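Local coordinates for regulatory protein BlaR1 (Bacillus licheniformis, PDB 1NRF) that probably senses beta-lactam antibiotics outside the cell through acylation of a serine in this C-terminal sensor domain, passing the signal across the membrane to the cytoplasm, at residues Lys45-Tyr50 / Glu160-Leu165; Gly213-Tyr218 / Ile246-Leu251. All blocks are in the same frame, centred on the assembly; numbering follows the deposited sequence.

Interaction 1 of 2, residues Lys45-Tyr50 / Glu160-Leu165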
loop_
_atom_site.group_PDB
_atom_site.type_symbol
_atom_site.label_atom_id
_atom_site.label_comp_id
_atom_site.label_asym_id
_atom_site.label_seq_id
_atom_site.Cartn_x
_atom_site.Cartn_y
_atom_site.Cartn_z
ATOM N N LYS A 45 4.012 19.886 7.383
ATOM C CA LYS A 45 2.663 19.450 7.748
ATOM C C LYS A 45 1.725 19.882 6.620
ATOM O O LYS A 45 0.635 20.398 6.864
ATOM C CB LYS A 45 2.213 20.103 9.058
ATOM C CG LYS A 45 3.163 19.909 10.226
ATOM C CD LYS A 45 2.563 20.458 11.511
ATOM C CE LYS A 45 3.605 20.592 12.620
ATOM N NZ LYS A 45 4.228 19.297 13.045
ATOM N N LYS A 46 2.167 19.684 5.386
ATOM C CA LYS A 46 1.375 20.074 4.232
ATOM C C LYS A 46 1.012 18.927 3.293
ATOM O O LYS A 46 1.829 18.056 2.984
ATOM C CB LYS A 46 2.113 21.138 3.421
ATOM C CG LYS A 46 1.344 21.601 2.182
ATOM C CD LYS A 46 2.276 22.135 1.104
ATOM C CE LYS A 46 3.215 23.200 1.645
ATOM N NZ LYS A 46 2.476 24.357 2.223
ATOM N N TYR A 47 -0.234 18.946 2.844
ATOM C CA TYR A 47 -0.715 17.957 1.903
ATOM C C TYR A 47 -0.760 18.619 0.543
ATOM O O TYR A 47 -1.203 19.766 0.415
ATOM C CB TYR A 47 -2.139 17.503 2.218
ATOM C CG TYR A 47 -2.323 16.687 3.472
ATOM C CD1 TYR A 47 -2.762 17.288 4.649
ATOM C CD2 TYR A 47 -2.141 15.302 3.459
ATOM C CE1 TYR A 47 -3.031 16.540 5.777
ATOM C CE2 TYR A 47 -2.411 14.537 4.591
ATOM C CZ TYR A 47 -2.861 15.168 5.745
ATOM O OH TYR A 47 -3.187 14.433 6.856
ATOM N N THR A 48 -0.285 17.907 -0.468
ATOM C CA THR A 48 -0.351 18.401 -1.829
ATOM C C THR A 48 -1.178 17.332 -2.519
ATOM O O THR A 48 -0.770 16.168 -2.577
ATOM C CB THR A 48 1.021 18.481 -2.492
ATOM O OG1 THR A 48 1.875 19.339 -1.727
ATOM C CG2 THR A 48 0.887 19.049 -3.901
ATOM N N ILE A 49 -2.353 17.703 -3.010
ATOM C CA ILE A 49 -3.178 16.711 -3.667
ATOM C C ILE A 49 -3.835 17.111 -4.964
ATOM O O ILE A 49 -4.292 18.236 -5.139
ATOM C CB ILE A 49 -4.280 16.167 -2.727
ATOM C CG1 ILE A 49 -5.086 17.313 -2.130
ATOM C CG2 ILE A 49 -3.654 15.319 -1.635
ATOM C CD1 ILE A 49 -6.135 16.839 -1.136
ATOM N N TYR A 50 -3.863 16.143 -5.873
ATOM C CA TYR A 50 -4.477 16.300 -7.174
ATOM C C TYR A 50 -5.764 15.473 -7.177
ATOM O O TYR A 50 -5.755 14.300 -6.770
ATOM C CB TYR A 50 -3.526 15.808 -8.274
ATOM C CG TYR A 50 -4.218 15.552 -9.588
ATOM C CD1 TYR A 50 -4.257 14.270 -10.131
ATOM C CD2 TYR A 50 -4.906 16.570 -10.246
ATOM C CE1 TYR A 50 -4.969 14.002 -11.287
ATOM C CE2 TYR A 50 -5.624 16.313 -11.410
ATOM C CZ TYR A 50 -5.655 15.025 -11.923
ATOM O OH TYR A 50 -6.385 14.753 -13.055
ATOM N N GLU A 160 -6.601 8.455 3.323
ATOM C CA GLU A 160 -6.546 7.606 4.506
ATOM C C GLU A 160 -5.273 6.757 4.475
ATOM O O GLU A 160 -4.629 6.544 5.500
ATOM C CB GLU A 160 -7.780 6.710 4.572
ATOM C CG GLU A 160 -8.999 7.368 5.210
ATOM C CD GLU A 160 -10.270 6.514 5.097
ATOM O OE1 GLU A 160 -11.233 6.792 5.834
ATOM O OE2 GLU A 160 -10.318 5.576 4.269
ATOM N N GLN A 161 -4.912 6.278 3.294
ATOM C CA GLN A 161 -3.702 5.478 3.137
ATOM C C GLN A 161 -2.486 6.254 3.676
ATOM O O GLN A 161 -1.722 5.731 4.490
ATOM C CB GLN A 161 -3.475 5.137 1.655
ATOM C CG GLN A 161 -4.470 4.162 1.034
ATOM C CD GLN A 161 -4.041 2.699 1.164
ATOM O OE1 GLN A 161 -4.421 1.856 0.347
ATOM N NE2 GLN A 161 -3.260 2.397 2.193
ATOM N N VAL A 162 -2.316 7.497 3.218
ATOM C CA VAL A 162 -1.201 8.346 3.653
ATOM C C VAL A 162 -1.190 8.536 5.166
ATOM O O VAL A 162 -0.155 8.352 5.812
ATOM C CB VAL A 162 -1.239 9.762 2.966
ATOM C CG1 VAL A 162 -0.320 10.734 3.704
ATOM C CG2 VAL A 162 -0.809 9.657 1.487
ATOM N N ASN A 163 -2.341 8.879 5.743
ATOM C CA ASN A 163 -2.396 9.104 7.183
ATOM C C ASN A 163 -2.045 7.869 8.000
ATOM O O ASN A 163 -1.328 7.976 8.996
ATOM C CB ASN A 163 -3.771 9.647 7.611
ATOM C CG ASN A 163 -4.056 11.038 7.051
ATOM O OD1 ASN A 163 -3.142 11.829 6.825
ATOM N ND2 ASN A 163 -5.324 11.341 6.839
ATOM N N ILE A 164 -2.534 6.697 7.588
ATOM C CA ILE A 164 -2.236 5.486 8.349
ATOM C C ILE A 164 -0.812 4.994 8.065
ATOM O O ILE A 164 -0.176 4.396 8.931
ATOM C CB ILE A 164 -3.314 4.360 8.100
ATOM C CG1 ILE A 164 -3.285 3.363 9.263
ATOM C CG2 ILE A 164 -3.088 3.655 6.757
ATOM C CD1 ILE A 164 -4.414 2.324 9.225
ATOM N N LEU A 165 -0.302 5.263 6.864
ATOM C CA LEU A 165 1.070 4.881 6.540
ATOM C C LEU A 165 2.025 5.639 7.474
ATOM O O LEU A 165 3.057 5.098 7.869
ATOM C CB LEU A 165 1.408 5.207 5.086
ATOM C CG LEU A 165 1.300 4.090 4.041
ATOM C CD1 LEU A 165 1.421 4.671 2.639
ATOM C CD2 LEU A 165 2.389 3.060 4.277
#

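Interaction 2 of 2, residues Gly213-Tyr218 / Ile246-Leu251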
loop_
_atom_site.group_PDB
_atom_site.type_symbol
_atom_site.label_atom_id
_atom_site.label_comp_id
_atom_site.label_asym_id
_atom_site.label_seq_id
_atom_site.Cartn_x
_atom_site.Cartn_y
_atom_site.Cartn_z
ATOM N N GLY A 213 -5.635 0.783 -10.012
ATOM C CA GLY A 213 -4.281 0.605 -9.525
ATOM C C GLY A 213 -3.917 1.480 -8.339
ATOM O O GLY A 213 -4.356 2.629 -8.234
ATOM N N TRP A 214 -3.094 0.928 -7.454
ATOM C CA TRP A 214 -2.634 1.619 -6.255
ATOM C C TRP A 214 -1.116 1.620 -6.147
ATOM O O TRP A 214 -0.443 0.670 -6.539
ATOM C CB TRP A 214 -3.099 0.918 -4.977
ATOM C CG TRP A 214 -4.459 1.178 -4.429
ATOM C CD1 TRP A 214 -5.489 0.284 -4.375
ATOM C CD2 TRP A 214 -4.868 2.305 -3.635
ATOM N NE1 TRP A 214 -6.500 0.768 -3.585
ATOM C CE2 TRP A 214 -6.151 2.005 -3.114
ATOM C CE3 TRP A 214 -4.272 3.535 -3.306
ATOM C CZ2 TRP A 214 -6.854 2.890 -2.277
ATOM C CZ3 TRP A 214 -4.970 4.418 -2.475
ATOM C CH2 TRP A 214 -6.248 4.087 -1.970
ATOM N N PHE A 215 -0.587 2.698 -5.592
ATOM C CA PHE A 215 0.829 2.789 -5.307
ATOM C C PHE A 215 0.967 3.772 -4.159
ATOM O O PHE A 215 0.804 4.985 -4.328
ATOM C CB PHE A 215 1.672 3.232 -6.501
ATOM C CG PHE A 215 3.142 3.142 -6.226
ATOM C CD1 PHE A 215 3.700 1.938 -5.817
ATOM C CD2 PHE A 215 3.947 4.275 -6.261
ATOM C CE1 PHE A 215 5.038 1.861 -5.430
ATOM C CE2 PHE A 215 5.287 4.217 -5.880
ATOM C CZ PHE A 215 5.837 3.005 -5.458
ATOM N N ILE A 216 1.235 3.220 -2.982
ATOM C CA ILE A 216 1.381 4.000 -1.770
ATOM C C ILE A 216 2.768 3.761 -1.209
ATOM O O ILE A 216 3.436 2.808 -1.588
ATOM C CB ILE A 216 0.325 3.583 -0.705
ATOM C CG1 ILE A 216 0.648 2.187 -0.143
ATOM C CG2 ILE A 216 -1.057 3.578 -1.336
ATOM C CD1 ILE A 216 -0.322 1.721 0.935
ATOM N N GLY A 217 3.194 4.631 -0.304
ATOM C CA GLY A 217 4.504 4.482 0.290
ATOM C C GLY A 217 5.044 5.813 0.767
ATOM O O GLY A 217 4.298 6.765 0.981
ATOM N N TYR A 218 6.355 5.887 0.940
ATOM C CA TYR A 218 6.955 7.123 1.399
ATOM C C TYR A 218 8.406 7.273 0.946
ATOM O O TYR A 218 9.038 6.329 0.466
ATOM C CB TYR A 218 6.839 7.208 2.928
ATOM C CG TYR A 218 7.191 5.921 3.621
ATOM C CD1 TYR A 218 8.515 5.611 3.929
ATOM C CD2 TYR A 218 6.206 4.970 3.904
ATOM C CE1 TYR A 218 8.852 4.383 4.499
ATOM C CE2 TYR A 218 6.536 3.742 4.467
ATOM C CZ TYR A 218 7.858 3.454 4.761
ATOM O OH TYR A 218 8.192 2.237 5.295
ATOM N N ILE A 246 3.181 6.655 -12.478
ATOM C CA ILE A 246 2.582 7.979 -12.356
ATOM C C ILE A 246 3.091 8.679 -11.091
ATOM O O ILE A 246 3.616 9.794 -11.150
ATOM C CB ILE A 246 1.049 7.886 -12.291
ATOM C CG1 ILE A 246 0.505 7.392 -13.630
ATOM C CG2 ILE A 246 0.459 9.239 -11.925
ATOM C CD1 ILE A 246 -0.996 7.107 -13.638
ATOM N N ALA A 247 2.935 8.023 -9.946
ATOM C CA ALA A 247 3.392 8.593 -8.680
ATOM C C ALA A 247 4.854 9.005 -8.775
ATOM O O ALA A 247 5.243 10.066 -8.295
ATOM C CB ALA A 247 3.227 7.576 -7.551
ATOM N N LEU A 248 5.650 8.143 -9.393
ATOM C CA LEU A 248 7.083 8.359 -9.554
ATOM C C LEU A 248 7.446 9.544 -10.451
ATOM O O LEU A 248 8.403 10.258 -10.175
ATOM C CB LEU A 248 7.729 7.072 -10.080
ATOM C CG LEU A 248 8.656 6.313 -9.125
ATOM C CD1 LEU A 248 8.260 6.513 -7.675
ATOM C CD2 LEU A 248 8.629 4.844 -9.507
ATOM N N SER A 249 6.688 9.758 -11.519
ATOM C CA SER A 249 6.963 10.878 -12.400
ATOM C C SER A 249 6.617 12.142 -11.630
ATOM O O SER A 249 7.361 13.120 -11.659
ATOM C CB SER A 249 6.125 10.793 -13.674
ATOM O OG SER A 249 4.753 11.014 -13.407
ATOM N N ILE A 250 5.489 12.119 -10.923
ATOM C CA ILE A 250 5.091 13.285 -10.141
ATOM C C ILE A 250 6.107 13.537 -9.032
ATOM O O ILE A 250 6.493 14.673 -8.797
ATOM C CB ILE A 250 3.679 13.112 -9.532
ATOM C CG1 ILE A 250 2.652 12.984 -10.660
ATOM C CG2 ILE A 250 3.337 14.300 -8.627
ATOM C CD1 ILE A 250 1.234 12.777 -10.184
ATOM N N LEU A 251 6.549 12.476 -8.365
ATOM C CA LEU A 251 7.539 12.608 -7.292
ATOM C C LEU A 251 8.824 13.231 -7.814
ATOM O O LEU A 251 9.456 14.043 -7.140
ATOM C CB LEU A 251 7.858 11.238 -6.689
ATOM C CG LEU A 251 7.314 10.912 -5.294
ATOM C CD1 LEU A 251 5.867 11.338 -5.185
ATOM C CD2 LEU A 251 7.464 9.412 -5.027
#

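Interaction 1 of 2, residues Lys45-Tyr50 / Glu160-Leu165
Tyr47, on strand 46-50, reaches Val162 and Asn163 on helix 158-170 and alone carries the strand's side of this small contact, which buries 96 Å². The apolar part is loose: Val162 CG1 lies 4.4 Å from Tyr47 CE2, at the rim of the ring near its plane. Tyr47 CG stands anti to the carbonyl carbon (chi1 -69°), which lets the ring span the distance between backbones whose nearest CA atoms, those of Tyr47 and Val162, are 9.8 Å apart. The two segments belong to the penicillin-binding transpeptidase domain, of the beta-lactamase clan, in which helices pack on a central, mostly antiparallel sheet; here helix 158-170 lies against the sheet, and Val162 also touches Val38 and Phe40 of strand 33-41, the strand next to 46-50. The polar part gathers at the phenol end, where the side-chain amide of Asn163 comes close to Tyr47 OH. That amide meets the ring at its edge, the two planes 75° apart. Tyr47 OH is hydrogen-bonded to Leu14 N in the N-terminal segment, while Phe13 meets the tyrosine ring edge-to-face.

Interaction 2 of 2, residues Gly213-Tyr218 / Ile246-Leu251
The C-terminal helix 239-253 packs against the central, mostly antiparallel sheet of the penicillin-binding protein transpeptidase domain, and at this point it meets strand 211-220 through Phe215. The benzyl side chain makes every contact within 4.5 Å from the strand segment. Its ring presents an edge to the helix: Ala247 CB lies in the ring plane, 3.6 Å from Phe215 CD2. A second, longer touch comes from Leu248, whose CD1 is 4.2 Å from Phe215 CE2 and approaches obliquely. Turning CG away from the backbone N (chi1 -172°) carries the phenylalanine ring along the helix-facing side of the sheet, where it reaches both residues. Phe215 CA and Ala247 CA are 7.2 Å apart, a close approach consistent with the small side chain of Ala247. No hydrogen bond crosses, so the 114 Å² buried here is apolar packing. Within the helix, besides a weak bond from Ser249 N, Ile246 O accepts from the backbone Ile250 N at 3.0 Å and from the hydroxyl of Ser249, whose OG lies 2.8 Å away. That hydroxyl folds back onto its own helix, approaching at a C=O...O angle of 127° and tilted 16° from the carbonyl plane. Strand 225-234 runs antiparallel beside strand 211-220, pairing Phe215 with Val230 through the backbone, and it shares the helix: Ala247 also touches Val230, Ile246 touches Ile232 and Leu251 touches Phe228. Farther round helix 239-253, Ile246 and Ile250 pack on Phe28 of helix 25-29, while Ile216 packs on Gln161 and Leu165 of helix 158-170 on the opposite side of the sheet.

Interactions 1 and 2 join helices on opposite sides of one sheet, their centres about 12 Å apart. They meet directly where helix 158-170 lies on strand 211-220: Leu165 CD1 is 3.7 Å from Ile216 CB, and Gln161 CG is 3.5 Å from Trp214 CH2. Strand 211-220 therefore packs through Phe215 on helix 239-253 and through Trp214 and Ile216 on helix 158-170. The side chains of Phe215 and Ser63, the probable acylated serine, are about 10 Å apart, whereas interaction 1 lies away from that site. Thr64, the residue after Ser63, touches Trp214 and Ile216 and hydrogen-bonds to Gln161 through its hydroxyl, so segments of both interactions reach the neighbour of that serine.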